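Local atomic coordinates of gamma-glutamyltranspeptidase (Streptomyces lincolnensis, PDB entry 6J3A), a protein that probably transfers or hydrolyses gamma-glutamyl groups or related amides, as an LmbA-like gamma-glutamyltranspeptidase homologue of the N-terminal nucleophile hydrolase clan. Residues 28-33 with 424-429; 93-98 with 239-244; 197-202 with 213-218; 463-466 with 472-475; 601-606 with 612-617. One frame throughout, in Å; residues are numbered along the deposited sequence.

Contact 1: residues 28-33 with 424-429; sequences AVLEDG and LDVVDR
Leu30, in the last turn of helix 20-31, faces strand 424-428 near Asp428, its CA 7.2 Å from that of Asp428, so the helix is held off the strand by the length of a side chain and no hydrogen bond joins them. Leu30 does the bridging, and its two methyls divide the work. CG lies beside the backbone N (chi1 -63°) and the chain then runs on extended, which sends the fork out over the strand. Leu30 CD1 comes to 4.0 Å from Val426 CG1, and Leu30 CD2 lies 4.0 Å from Asp428 CB. Leu30 CD1 is also 4.2 Å from Val427 O. The side chains of Leu30 and Val426 reach out from facing sides and overlap alongside; Asp428 crosses the leucine at about a right angle. This is a helix laid on a sheet, as in the outer layer of the alpha-beta-beta-alpha sandwich of Ntn hydrolases, and a branched leucine suits it because it can straddle alternate strand residues. Asp428 offers only its methylene here, since its carboxylate turns to the backbone N-H groups of Asn432 and Ala36. Phe12 and Ala39 also pack on Leu30. Just beyond, the helix closes with a Schellman motif: Gly33 N bonds to Leu30 O at 2.9 Å, and Gly33 takes a positive phi of 90°, where any side chain would collide with the carbonyl oxygen of Asp32.

Contact 2: residues 93-98 with 239-244; sequences LGLDLV and ERHTGT
Leu93 lies alongside the ring of His241, and the two carry most of the 147 Å² buried between the loop after helix 87-92 and the short strand 240-241. The leucine has CG beside its own backbone N (chi1 -57°), a turn that lays the whole side chain along the imidazole instead of pointing it end-on. Its CB is 4.0 Å from His241 CE1, and one methyl, CD2, comes to 4.2 Å from His241 ND1. The ring is approached obliquely. His241 also places CG beside its backbone N (chi1 -70°), and this brings the ring out toward the loop. Leu95 adds a looser touch at another corner: its CD2 is 4.4 Å from His241 NE2. Between these leucines Gly94 takes a positive phi of 70°, a turn that glycine makes easily and that probably helps both leucines reach the same ring. Glu239, two residues before the histidine, brings OE1 to 3.0 Å from His241 NE2 and to 4.0 Å from Leu93 O. The strand itself is one half of a two-stranded antiparallel ribbon with 233-234, where His241 pairs with Thr233 through the backbone; Leu104 and Asp235 also touch the ring. Apolar carbons thus lie obliquely to a polar ring with no hydrogen bond between the segments, so the loop shields the histidine by fit of shape but gives its nitrogens no polar partner.

Contact 3: residues 197-202 with 213-218; sequences AEVAGA and REVWRT
Val215 meets Glu198 and Val199 where two consecutive helices, 186-200 and 205-217, pack against each other across the short turn that joins them, a helical hairpin at the periphery of the chain. The CA atoms of Val199 and Val215 are 8.4 Å apart, a spacing that two beta-branched side chains can fill. Glu198 can be followed outward. From CB its CG swings between the backbone N and the carbonyl carbon (chi1 69°), and the chain then extends; CB and CG meet nothing of segment 213-218. CD arrives 4.0 Å from Val215 CG2, and OE1 presses nearer, 3.6 Å from the same methyl. The other oxygen, OE2, makes a long, weak ion pair with Arg194. Glutamate suits this exposed edge because its long chain reaches the valine, one oxygen lying against the methyl, on a side near solvent. Deeper in, Val199 CG1 lies 4.1 Å from Val215 CG2, so one methyl serves both partners; Phe220 packs on both Glu198 and Val215. Elsewhere on the same turn of the second helix, Arg217 NH1 and Glu214 OE1 form a salt bridge at 2.7 Å. Near the end of this helix Thr218 OG1, at 2.8 Å, and Thr218 N, at 2.7 Å, grip Glu214 O from opposite faces of its carbonyl plane.

Contact 4: residues 463-466 with 472-475; sequences TWLE and SLTP
A single beta bridge between Trp464 and Ser472 closes the small loop 463-475 on itself, within the long connection from strand 454-455 to strand 486-490. Leu473 N donates to Trp464 O at 2.9 Å, nearly straight at 172°. The backbone then bends through an inverse gamma turn centred on Leu465, in which Glu466 N makes a weak bond to the same Trp464 O. The end of Leu465 swings back, so that its CD2 lies 3.8 Å from Leu473 CD2, the two leucines side by side and pointing the same way; Tyr90 of helix 87-92 touches both. With CG anti to the backbone N (chi1 173°), the fork of Leu473 carries CD2 to Leu465 and CD1 to within 3.8 Å of Thr463 OG1, a hydroxyl whose bond goes to Leu460 O. Ser472 OG gives its proton to Glu466 O at 2.5 Å, in the carbonyl plane, and accepts from Leu469 N. An alanine here would remove that hydroxyl, and is likely to leave Glu466 O and Leu469 N without the partner that ties them together. Serine suits this place because its short hydroxyl reaches back to the Glu466 carbonyl. Thr474 OG1 donates to Ser472 O at 2.7 Å, from above its carbonyl plane.

Contact 5: residues 601-606 with 612-617; sequences LSAAAN and GYAVGR
Strands 601-605 and 613-616 press alanine against alanine, consistent with the interface between the two facing sheets of the Ntn alpha-beta-beta-alpha sandwich: helix 529-534 covers the far side of the first strand and helix 20-31 that of the second. The strands run nearly antiparallel, at 159° with axes 5.3 Å apart, yet no hydrogen bond joins them. Ala614 sits at the centre. Its CB lies 3.9 Å from both Ala603 CB and Ala605 CB, and it also reaches 3.7 Å from Ala604 O. Ala605 CB in turn rests on the opposing backbone, 3.4 Å from Ala614 N. Gly612 is needed at the end, for a CB there would clash with Asn606 O; the two carbonyl oxygens Asn606 O and Gly612 O are already 3.3 Å apart. A water links Asn606 O and, weakly, Gly612 N, while Gly612 O accepts from Arg5. Tyr613 turns the other way, its OH bonded to Ala614 O of the second subunit, whose own Tyr613 meets this ring with nearly parallel planes. Methyls and glycine thus allow backbones to approach closely without pairing, so cohesion is largely apolar, while several backbone groups bond elsewhere, as Ala604 O does to Ser16 and Tyr613 to Ser17.

In the fold
Contacts 1 and 5 belong to the layered core and touch each other: Leu601 packs on Val427 and Asp428, and Glu31 forms a salt bridge with Arg617. Contact 5 joins strand to strand through tiny methyls, contact 1 helix to strand through one branched leucine, and both reach the second subunit. On the opposite side of the chain's centre, contacts 2 and 4 also meet, through Leu97 and Val98 on Leu465. Contact 4 is buried and fixed by hydrogen bonds across its segments, whereas the partly exposed contact 2 is held by packing. Contact 3, about 26 Å from contact 1 between centres, joins peripheral helices and mixes apolar packing with a surface carboxylate.

Contact 1: residues 28-33 with 424-429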
# COMPACT_ATOMS: atom_id res chain seq x y z
N ALA A 28 -8.91 -10.04 -3.43
CA ALA A 28 -8.88 -11.45 -3.82
C ALA A 28 -10.20 -11.90 -4.48
O ALA A 28 -10.20 -12.66 -5.43
CB ALA A 28 -8.56 -12.34 -2.62
N VAL A 29 -11.32 -11.40 -3.96
CA VAL A 29 -12.63 -11.71 -4.51
C VAL A 29 -12.78 -11.13 -5.92
O VAL A 29 -13.32 -11.79 -6.81
CB VAL A 29 -13.74 -11.23 -3.57
CG1 VAL A 29 -15.12 -11.32 -4.22
CG2 VAL A 29 -13.70 -12.04 -2.28
N LEU A 30 -12.29 -9.91 -6.12
CA LEU A 30 -12.30 -9.32 -7.46
C LEU A 30 -11.47 -10.15 -8.42
O LEU A 30 -11.95 -10.50 -9.50
CB LEU A 30 -11.80 -7.87 -7.43
CG LEU A 30 -12.65 -6.89 -6.61
CD1 LEU A 30 -12.08 -5.48 -6.75
CD2 LEU A 30 -14.11 -6.90 -7.04
N GLU A 31 -10.27 -10.54 -8.00
CA GLU A 31 -9.38 -11.40 -8.79
C GLU A 31 -10.00 -12.75 -9.18
O GLU A 31 -9.66 -13.33 -10.20
CB GLU A 31 -8.07 -11.66 -8.02
CG GLU A 31 -7.19 -10.45 -7.78
CD GLU A 31 -6.55 -9.89 -9.04
OE1 GLU A 31 -5.84 -8.87 -8.92
OE2 GLU A 31 -6.75 -10.46 -10.14
N ASP A 32 -10.91 -13.22 -8.34
CA ASP A 32 -11.63 -14.47 -8.53
C ASP A 32 -12.96 -14.27 -9.31
O ASP A 32 -13.80 -15.17 -9.36
CB ASP A 32 -11.86 -15.08 -7.13
CG ASP A 32 -11.93 -16.60 -7.14
OD1 ASP A 32 -11.06 -17.26 -7.76
OD2 ASP A 32 -12.85 -17.14 -6.47
N GLY A 33 -13.13 -13.09 -9.91
CA GLY A 33 -14.26 -12.82 -10.80
C GLY A 33 -15.49 -12.25 -10.12
O GLY A 33 -16.53 -12.08 -10.75
N LEU A 424 -14.70 0.31 4.59
CA LEU A 424 -14.15 -0.18 3.34
C LEU A 424 -14.90 0.41 2.14
O LEU A 424 -16.11 0.67 2.22
CB LEU A 424 -14.10 -1.71 3.31
CG LEU A 424 -15.33 -2.52 2.91
CD1 LEU A 424 -14.94 -3.97 2.75
CD2 LEU A 424 -16.42 -2.39 3.96
N ASP A 425 -14.16 0.65 1.05
CA ASP A 425 -14.71 1.08 -0.24
C ASP A 425 -14.25 0.11 -1.30
O ASP A 425 -13.13 -0.38 -1.23
CB ASP A 425 -14.16 2.44 -0.66
CG ASP A 425 -14.40 3.51 0.35
OD1 ASP A 425 -15.57 3.92 0.48
OD2 ASP A 425 -13.43 3.96 0.99
N VAL A 426 -15.09 -0.13 -2.31
CA VAL A 426 -14.69 -0.94 -3.47
C VAL A 426 -15.22 -0.32 -4.75
O VAL A 426 -16.32 0.20 -4.79
CB VAL A 426 -15.17 -2.41 -3.39
CG1 VAL A 426 -14.56 -3.24 -4.51
CG2 VAL A 426 -14.83 -3.02 -2.04
N VAL A 427 -14.41 -0.37 -5.80
CA VAL A 427 -14.86 -0.12 -7.16
C VAL A 427 -14.34 -1.26 -8.04
O VAL A 427 -13.17 -1.63 -7.94
CB VAL A 427 -14.42 1.26 -7.67
CG1 VAL A 427 -12.91 1.43 -7.60
CG2 VAL A 427 -14.94 1.50 -9.08
N ASP A 428 -15.20 -1.81 -8.87
CA ASP A 428 -14.82 -2.97 -9.70
C ASP A 428 -14.67 -2.60 -11.20
O ASP A 428 -14.88 -1.44 -11.59
CB ASP A 428 -15.79 -4.15 -9.48
CG ASP A 428 -17.22 -3.84 -9.92
OD1 ASP A 428 -17.45 -2.90 -10.70
OD2 ASP A 428 -18.13 -4.57 -9.48
N ARG A 429 -14.30 -3.59 -12.01
CA ARG A 429 -14.02 -3.41 -13.44
C ARG A 429 -15.24 -2.95 -14.26
O ARG A 429 -15.10 -2.33 -15.31
CB ARG A 429 -13.44 -4.70 -14.05
CG ARG A 429 -14.44 -5.83 -14.24
CD ARG A 429 -13.78 -7.16 -14.59
NE ARG A 429 -13.03 -7.10 -15.84
CZ ARG A 429 -12.49 -8.16 -16.46
NH1 ARG A 429 -11.81 -7.98 -17.60
NH2 ARG A 429 -12.62 -9.38 -15.95

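Contact 2: residues 93-98 with 239-244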
# COMPACT_ATOMS: atom_id res chain seq x y z
N LEU A 93 -34.68 1.92 36.08
CA LEU A 93 -33.43 1.39 36.59
C LEU A 93 -32.50 2.46 37.16
O LEU A 93 -31.33 2.19 37.40
CB LEU A 93 -32.73 0.63 35.48
CG LEU A 93 -33.56 -0.50 34.88
CD1 LEU A 93 -32.95 -0.91 33.55
CD2 LEU A 93 -33.62 -1.69 35.83
N GLY A 94 -33.01 3.67 37.39
CA GLY A 94 -32.23 4.74 38.02
C GLY A 94 -31.13 5.30 37.14
O GLY A 94 -30.10 5.74 37.64
N LEU A 95 -31.37 5.26 35.83
CA LEU A 95 -30.42 5.70 34.83
C LEU A 95 -30.85 7.05 34.28
O LEU A 95 -32.04 7.30 34.07
CB LEU A 95 -30.32 4.67 33.70
CG LEU A 95 -29.71 3.30 34.07
CD1 LEU A 95 -29.93 2.24 32.98
CD2 LEU A 95 -28.22 3.42 34.39
N ASP A 96 -29.87 7.93 34.06
CA ASP A 96 -30.10 9.20 33.37
C ASP A 96 -29.65 9.15 31.92
O ASP A 96 -30.26 9.77 31.05
CB ASP A 96 -29.39 10.34 34.12
CG ASP A 96 -30.17 10.80 35.34
OD1 ASP A 96 -31.06 10.06 35.84
OD2 ASP A 96 -29.89 11.93 35.80
N LEU A 97 -28.56 8.42 31.68
CA LEU A 97 -28.05 8.16 30.34
C LEU A 97 -28.12 6.67 30.09
O LEU A 97 -28.10 5.87 31.03
CB LEU A 97 -26.60 8.62 30.25
CG LEU A 97 -26.35 10.10 30.56
CD1 LEU A 97 -24.88 10.35 30.89
CD2 LEU A 97 -26.80 10.96 29.40
N VAL A 98 -28.18 6.30 28.81
CA VAL A 98 -28.02 4.90 28.43
C VAL A 98 -26.56 4.53 28.70
O VAL A 98 -25.66 5.29 28.36
CB VAL A 98 -28.35 4.67 26.95
CG1 VAL A 98 -28.02 3.24 26.52
CG2 VAL A 98 -29.82 4.96 26.69
N GLU A 239 -23.83 -1.50 38.25
CA GLU A 239 -24.77 -2.58 38.56
C GLU A 239 -24.81 -3.56 37.42
O GLU A 239 -24.48 -3.22 36.28
CB GLU A 239 -26.20 -2.08 38.74
CG GLU A 239 -26.39 -1.08 39.86
CD GLU A 239 -27.77 -0.44 39.84
OE1 GLU A 239 -28.13 0.20 38.83
OE2 GLU A 239 -28.50 -0.57 40.84
N ARG A 240 -25.27 -4.77 37.73
CA ARG A 240 -25.55 -5.75 36.71
C ARG A 240 -26.94 -5.47 36.19
O ARG A 240 -27.91 -5.48 36.95
CB ARG A 240 -25.40 -7.18 37.24
CG ARG A 240 -23.96 -7.50 37.58
CD ARG A 240 -23.70 -8.94 38.00
NE ARG A 240 -22.44 -8.99 38.75
CZ ARG A 240 -22.31 -8.91 40.08
NH1 ARG A 240 -23.36 -8.82 40.90
NH2 ARG A 240 -21.09 -8.92 40.60
N HIS A 241 -27.03 -5.17 34.90
CA HIS A 241 -28.32 -4.95 34.26
C HIS A 241 -28.57 -6.05 33.24
O HIS A 241 -27.66 -6.79 32.85
CB HIS A 241 -28.39 -3.57 33.63
CG HIS A 241 -28.44 -2.46 34.64
ND1 HIS A 241 -29.49 -2.31 35.52
CD2 HIS A 241 -27.57 -1.46 34.92
CE1 HIS A 241 -29.27 -1.26 36.29
NE2 HIS A 241 -28.11 -0.73 35.94
N THR A 242 -29.84 -6.15 32.85
CA THR A 242 -30.28 -7.12 31.89
C THR A 242 -30.85 -6.38 30.67
O THR A 242 -31.28 -5.23 30.77
CB THR A 242 -31.31 -8.08 32.53
OG1 THR A 242 -31.39 -9.28 31.75
CG2 THR A 242 -32.70 -7.45 32.67
N GLY A 243 -30.83 -7.03 29.52
CA GLY A 243 -31.32 -6.44 28.28
C GLY A 243 -32.77 -6.82 28.04
O GLY A 243 -33.19 -7.93 28.39
N THR A 244 -33.52 -5.91 27.42
CA THR A 244 -34.94 -6.13 27.12
C THR A 244 -35.13 -6.83 25.79
O THR A 244 -36.25 -7.18 25.43
CB THR A 244 -35.72 -4.80 27.04
OG1 THR A 244 -35.23 -4.00 25.95
CG2 THR A 244 -35.59 -4.01 28.34

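Contact 3: residues 197-202 with 213-218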
# COMPACT_ATOMS: atom_id res chain seq x y z
N ALA A 197 -22.59 -24.85 7.09
CA ALA A 197 -22.99 -26.26 7.02
C ALA A 197 -24.51 -26.40 6.89
O ALA A 197 -25.00 -27.07 5.98
CB ALA A 197 -22.49 -27.03 8.24
N GLU A 198 -25.24 -25.71 7.77
CA GLU A 198 -26.69 -25.84 7.81
C GLU A 198 -27.47 -24.95 6.83
O GLU A 198 -28.70 -24.95 6.88
CB GLU A 198 -27.23 -25.69 9.23
CG GLU A 198 -27.14 -24.31 9.86
CD GLU A 198 -28.04 -24.20 11.09
OE1 GLU A 198 -29.28 -24.11 10.91
OE2 GLU A 198 -27.50 -24.22 12.22
N VAL A 199 -26.79 -24.21 5.97
CA VAL A 199 -27.46 -23.59 4.81
C VAL A 199 -27.04 -24.21 3.46
O VAL A 199 -27.62 -23.87 2.43
CB VAL A 199 -27.28 -22.05 4.76
CG1 VAL A 199 -27.73 -21.41 6.07
CG2 VAL A 199 -25.84 -21.66 4.43
N ALA A 200 -26.05 -25.10 3.47
CA ALA A 200 -25.50 -25.66 2.23
C ALA A 200 -26.54 -26.41 1.42
O ALA A 200 -26.58 -26.31 0.20
CB ALA A 200 -24.32 -26.56 2.55
N GLY A 201 -27.41 -27.14 2.11
CA GLY A 201 -28.49 -27.88 1.44
C GLY A 201 -29.73 -27.05 1.10
O GLY A 201 -30.70 -27.59 0.57
N ALA A 202 -29.69 -25.75 1.38
CA ALA A 202 -30.87 -24.89 1.24
C ALA A 202 -31.34 -24.68 -0.20
O ALA A 202 -32.51 -24.34 -0.42
CB ALA A 202 -30.61 -23.55 1.91
N ARG A 213 -29.91 -15.86 6.64
CA ARG A 213 -30.58 -14.74 7.29
C ARG A 213 -31.46 -15.23 8.43
O ARG A 213 -31.51 -14.63 9.50
CB ARG A 213 -31.43 -13.95 6.30
CG ARG A 213 -30.64 -13.29 5.18
CD ARG A 213 -31.58 -12.58 4.23
NE ARG A 213 -32.14 -11.38 4.85
CZ ARG A 213 -33.19 -10.71 4.39
NH1 ARG A 213 -33.85 -11.11 3.31
NH2 ARG A 213 -33.59 -9.62 5.04
N GLU A 214 -32.14 -16.36 8.20
CA GLU A 214 -33.01 -16.98 9.19
C GLU A 214 -32.27 -17.68 10.33
O GLU A 214 -32.79 -17.75 11.45
CB GLU A 214 -33.97 -17.95 8.51
CG GLU A 214 -34.95 -17.27 7.57
CD GLU A 214 -35.83 -16.22 8.26
OE1 GLU A 214 -36.18 -15.23 7.59
OE2 GLU A 214 -36.17 -16.39 9.46
N VAL A 215 -31.08 -18.20 10.05
CA VAL A 215 -30.22 -18.76 11.09
C VAL A 215 -29.77 -17.67 12.07
O VAL A 215 -29.78 -17.88 13.28
CB VAL A 215 -29.01 -19.49 10.48
CG1 VAL A 215 -27.99 -19.87 11.55
CG2 VAL A 215 -29.49 -20.74 9.76
N TRP A 216 -29.40 -16.51 11.55
CA TRP A 216 -29.09 -15.36 12.39
C TRP A 216 -30.31 -14.89 13.17
O TRP A 216 -30.21 -14.51 14.34
CB TRP A 216 -28.54 -14.18 11.56
CG TRP A 216 -28.13 -13.04 12.44
CD1 TRP A 216 -28.95 -12.10 12.99
CD2 TRP A 216 -26.81 -12.75 12.92
NE1 TRP A 216 -28.23 -11.23 13.77
CE2 TRP A 216 -26.91 -11.60 13.74
CE3 TRP A 216 -25.56 -13.33 12.73
CZ2 TRP A 216 -25.80 -11.03 14.37
CZ3 TRP A 216 -24.45 -12.75 13.36
CH2 TRP A 216 -24.59 -11.61 14.17
N ARG A 217 -31.46 -14.92 12.51
CA ARG A 217 -32.69 -14.30 12.99
C ARG A 217 -33.52 -15.12 13.97
O ARG A 217 -34.07 -14.58 14.93
CB ARG A 217 -33.59 -14.01 11.80
CG ARG A 217 -34.31 -12.69 11.90
CD ARG A 217 -34.09 -11.89 10.65
NE ARG A 217 -34.80 -12.48 9.51
CZ ARG A 217 -35.71 -11.85 8.77
NH1 ARG A 217 -36.27 -12.50 7.76
NH2 ARG A 217 -36.06 -10.59 9.01
N THR A 218 -33.67 -16.40 13.64
CA THR A 218 -34.46 -17.35 14.43
C THR A 218 -33.70 -18.60 14.89
O THR A 218 -34.22 -19.35 15.72
CB THR A 218 -35.69 -17.83 13.63
OG1 THR A 218 -35.26 -18.49 12.43
CG2 THR A 218 -36.59 -16.64 13.28

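Contact 4: residues 463-466 with 472-475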
# COMPACT_ATOMS: atom_id res chain seq x y z
N THR A 463 -28.91 7.36 21.98
CA THR A 463 -30.24 7.91 22.21
C THR A 463 -30.27 8.69 23.52
O THR A 463 -29.30 8.70 24.28
CB THR A 463 -31.29 6.79 22.34
OG1 THR A 463 -30.94 5.95 23.44
CG2 THR A 463 -31.35 5.97 21.07
N TRP A 464 -31.41 9.33 23.77
CA TRP A 464 -31.64 10.04 25.02
C TRP A 464 -32.73 9.40 25.87
O TRP A 464 -33.78 9.00 25.34
CB TRP A 464 -32.05 11.47 24.72
CG TRP A 464 -30.98 12.31 24.11
CD1 TRP A 464 -31.00 12.90 22.89
CD2 TRP A 464 -29.74 12.67 24.72
NE1 TRP A 464 -29.85 13.62 22.69
CE2 TRP A 464 -29.05 13.50 23.80
CE3 TRP A 464 -29.13 12.39 25.96
CZ2 TRP A 464 -27.79 14.05 24.07
CZ3 TRP A 464 -27.87 12.95 26.23
CH2 TRP A 464 -27.22 13.76 25.28
N LEU A 465 -32.48 9.34 27.18
CA LEU A 465 -33.49 8.92 28.16
C LEU A 465 -34.36 10.11 28.56
O LEU A 465 -34.25 10.66 29.66
CB LEU A 465 -32.81 8.29 29.37
CG LEU A 465 -31.97 7.04 29.11
CD1 LEU A 465 -31.47 6.47 30.41
CD2 LEU A 465 -32.74 5.97 28.35
N GLU A 466 -35.25 10.48 27.65
CA GLU A 466 -36.07 11.68 27.76
C GLU A 466 -37.04 11.64 26.62
O GLU A 466 -36.63 11.45 25.48
CB GLU A 466 -35.21 12.93 27.66
CG GLU A 466 -35.93 14.24 27.91
CD GLU A 466 -34.98 15.42 28.02
OE1 GLU A 466 -33.74 15.22 28.06
OE2 GLU A 466 -35.45 16.58 28.07
N SER A 472 -35.09 10.42 21.04
CA SER A 472 -35.55 9.78 22.27
C SER A 472 -35.47 8.30 22.07
O SER A 472 -35.84 7.82 20.99
CB SER A 472 -37.03 10.13 22.55
OG SER A 472 -37.19 11.45 23.03
N LEU A 473 -34.99 7.57 23.07
CA LEU A 473 -34.94 6.11 23.01
C LEU A 473 -36.36 5.60 22.74
O LEU A 473 -37.28 5.88 23.50
CB LEU A 473 -34.40 5.52 24.30
CG LEU A 473 -34.47 3.99 24.42
CD1 LEU A 473 -33.67 3.30 23.31
CD2 LEU A 473 -33.99 3.53 25.79
N THR A 474 -36.53 4.89 21.63
CA THR A 474 -37.87 4.53 21.18
C THR A 474 -37.89 3.11 20.61
O THR A 474 -37.12 2.80 19.70
CB THR A 474 -38.41 5.53 20.13
OG1 THR A 474 -38.31 6.87 20.64
CG2 THR A 474 -39.86 5.25 19.81
N PRO A 475 -38.77 2.24 21.13
CA PRO A 475 -38.96 0.88 20.58
C PRO A 475 -39.21 0.88 19.08
O PRO A 475 -40.01 1.66 18.60
CB PRO A 475 -40.20 0.37 21.31
CG PRO A 475 -40.23 1.12 22.59
CD PRO A 475 -39.61 2.47 22.33

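Contact 5: residues 601-606 with 612-617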
# COMPACT_ATOMS: atom_id res chain seq x y z
N LEU A 601 -9.69 3.49 -12.70
CA LEU A 601 -10.02 3.33 -11.29
C LEU A 601 -8.85 3.80 -10.44
O LEU A 601 -7.70 3.54 -10.79
CB LEU A 601 -10.29 1.86 -11.00
CG LEU A 601 -11.27 1.19 -11.96
CD1 LEU A 601 -11.49 -0.26 -11.59
CD2 LEU A 601 -12.59 1.93 -11.97
N SER A 602 -9.14 4.46 -9.33
CA SER A 602 -8.07 4.87 -8.41
C SER A 602 -8.41 4.56 -6.94
O SER A 602 -9.53 4.13 -6.63
CB SER A 602 -7.67 6.34 -8.64
OG SER A 602 -8.78 7.20 -8.60
N ALA A 603 -7.43 4.73 -6.06
CA ALA A 603 -7.60 4.45 -4.63
C ALA A 603 -6.51 5.09 -3.81
O ALA A 603 -5.37 5.20 -4.26
CB ALA A 603 -7.60 2.97 -4.36
N ALA A 604 -6.88 5.51 -2.61
CA ALA A 604 -5.95 6.01 -1.62
C ALA A 604 -6.37 5.49 -0.25
O ALA A 604 -7.45 4.92 -0.10
CB ALA A 604 -5.90 7.53 -1.64
N ALA A 605 -5.49 5.66 0.73
CA ALA A 605 -5.78 5.24 2.10
C ALA A 605 -4.92 5.97 3.12
O ALA A 605 -3.78 6.35 2.84
CB ALA A 605 -5.63 3.74 2.25
N ASN A 606 -5.48 6.10 4.31
CA ASN A 606 -4.86 6.79 5.43
C ASN A 606 -3.62 6.07 5.95
O ASN A 606 -3.67 4.86 6.16
CB ASN A 606 -5.87 6.94 6.56
CG ASN A 606 -5.22 7.31 7.88
OD1 ASN A 606 -4.70 8.42 8.04
ND2 ASN A 606 -5.23 6.37 8.81
N GLY A 612 -4.56 1.28 7.84
CA GLY A 612 -5.34 1.57 6.65
C GLY A 612 -4.49 1.35 5.41
O GLY A 612 -3.28 1.64 5.40
N TYR A 613 -5.12 0.83 4.35
CA TYR A 613 -4.36 0.44 3.17
C TYR A 613 -5.28 0.28 1.96
O TYR A 613 -6.37 -0.29 2.07
CB TYR A 613 -3.57 -0.85 3.43
CG TYR A 613 -2.24 -0.93 2.68
CD1 TYR A 613 -1.21 0.00 2.93
CD2 TYR A 613 -2.01 -1.95 1.75
CE1 TYR A 613 0.01 -0.07 2.25
CE2 TYR A 613 -0.79 -2.04 1.07
CZ TYR A 613 0.22 -1.11 1.31
OH TYR A 613 1.41 -1.21 0.62
N ALA A 614 -4.81 0.81 0.82
CA ALA A 614 -5.46 0.62 -0.47
C ALA A 614 -4.74 -0.44 -1.31
O ALA A 614 -3.51 -0.56 -1.25
CB ALA A 614 -5.53 1.94 -1.23
N VAL A 615 -5.50 -1.21 -2.08
CA VAL A 615 -4.92 -2.13 -3.07
C VAL A 615 -5.74 -2.12 -4.36
O VAL A 615 -6.96 -1.96 -4.32
CB VAL A 615 -4.78 -3.60 -2.55
CG1 VAL A 615 -4.04 -3.62 -1.23
CG2 VAL A 615 -6.13 -4.31 -2.40
N GLY A 616 -5.06 -2.30 -5.48
CA GLY A 616 -5.74 -2.53 -6.75
C GLY A 616 -4.81 -2.47 -7.94
O GLY A 616 -3.59 -2.33 -7.78
N ARG A 617 -5.40 -2.57 -9.13
CA ARG A 617 -4.62 -2.65 -10.37
C ARG A 617 -5.47 -2.47 -11.63
O ARG A 617 -6.69 -2.31 -11.55
CB ARG A 617 -3.87 -3.99 -10.45
CG ARG A 617 -4.77 -5.21 -10.55
CD ARG A 617 -3.97 -6.46 -10.85
NE ARG A 617 -4.86 -7.60 -11.09
CZ ARG A 617 -5.37 -7.95 -12.28
NH1 ARG A 617 -5.07 -7.28 -13.39
NH2 ARG A 617 -6.18 -9.00 -12.36
O HOH W 1 -3.06 3.59 8.28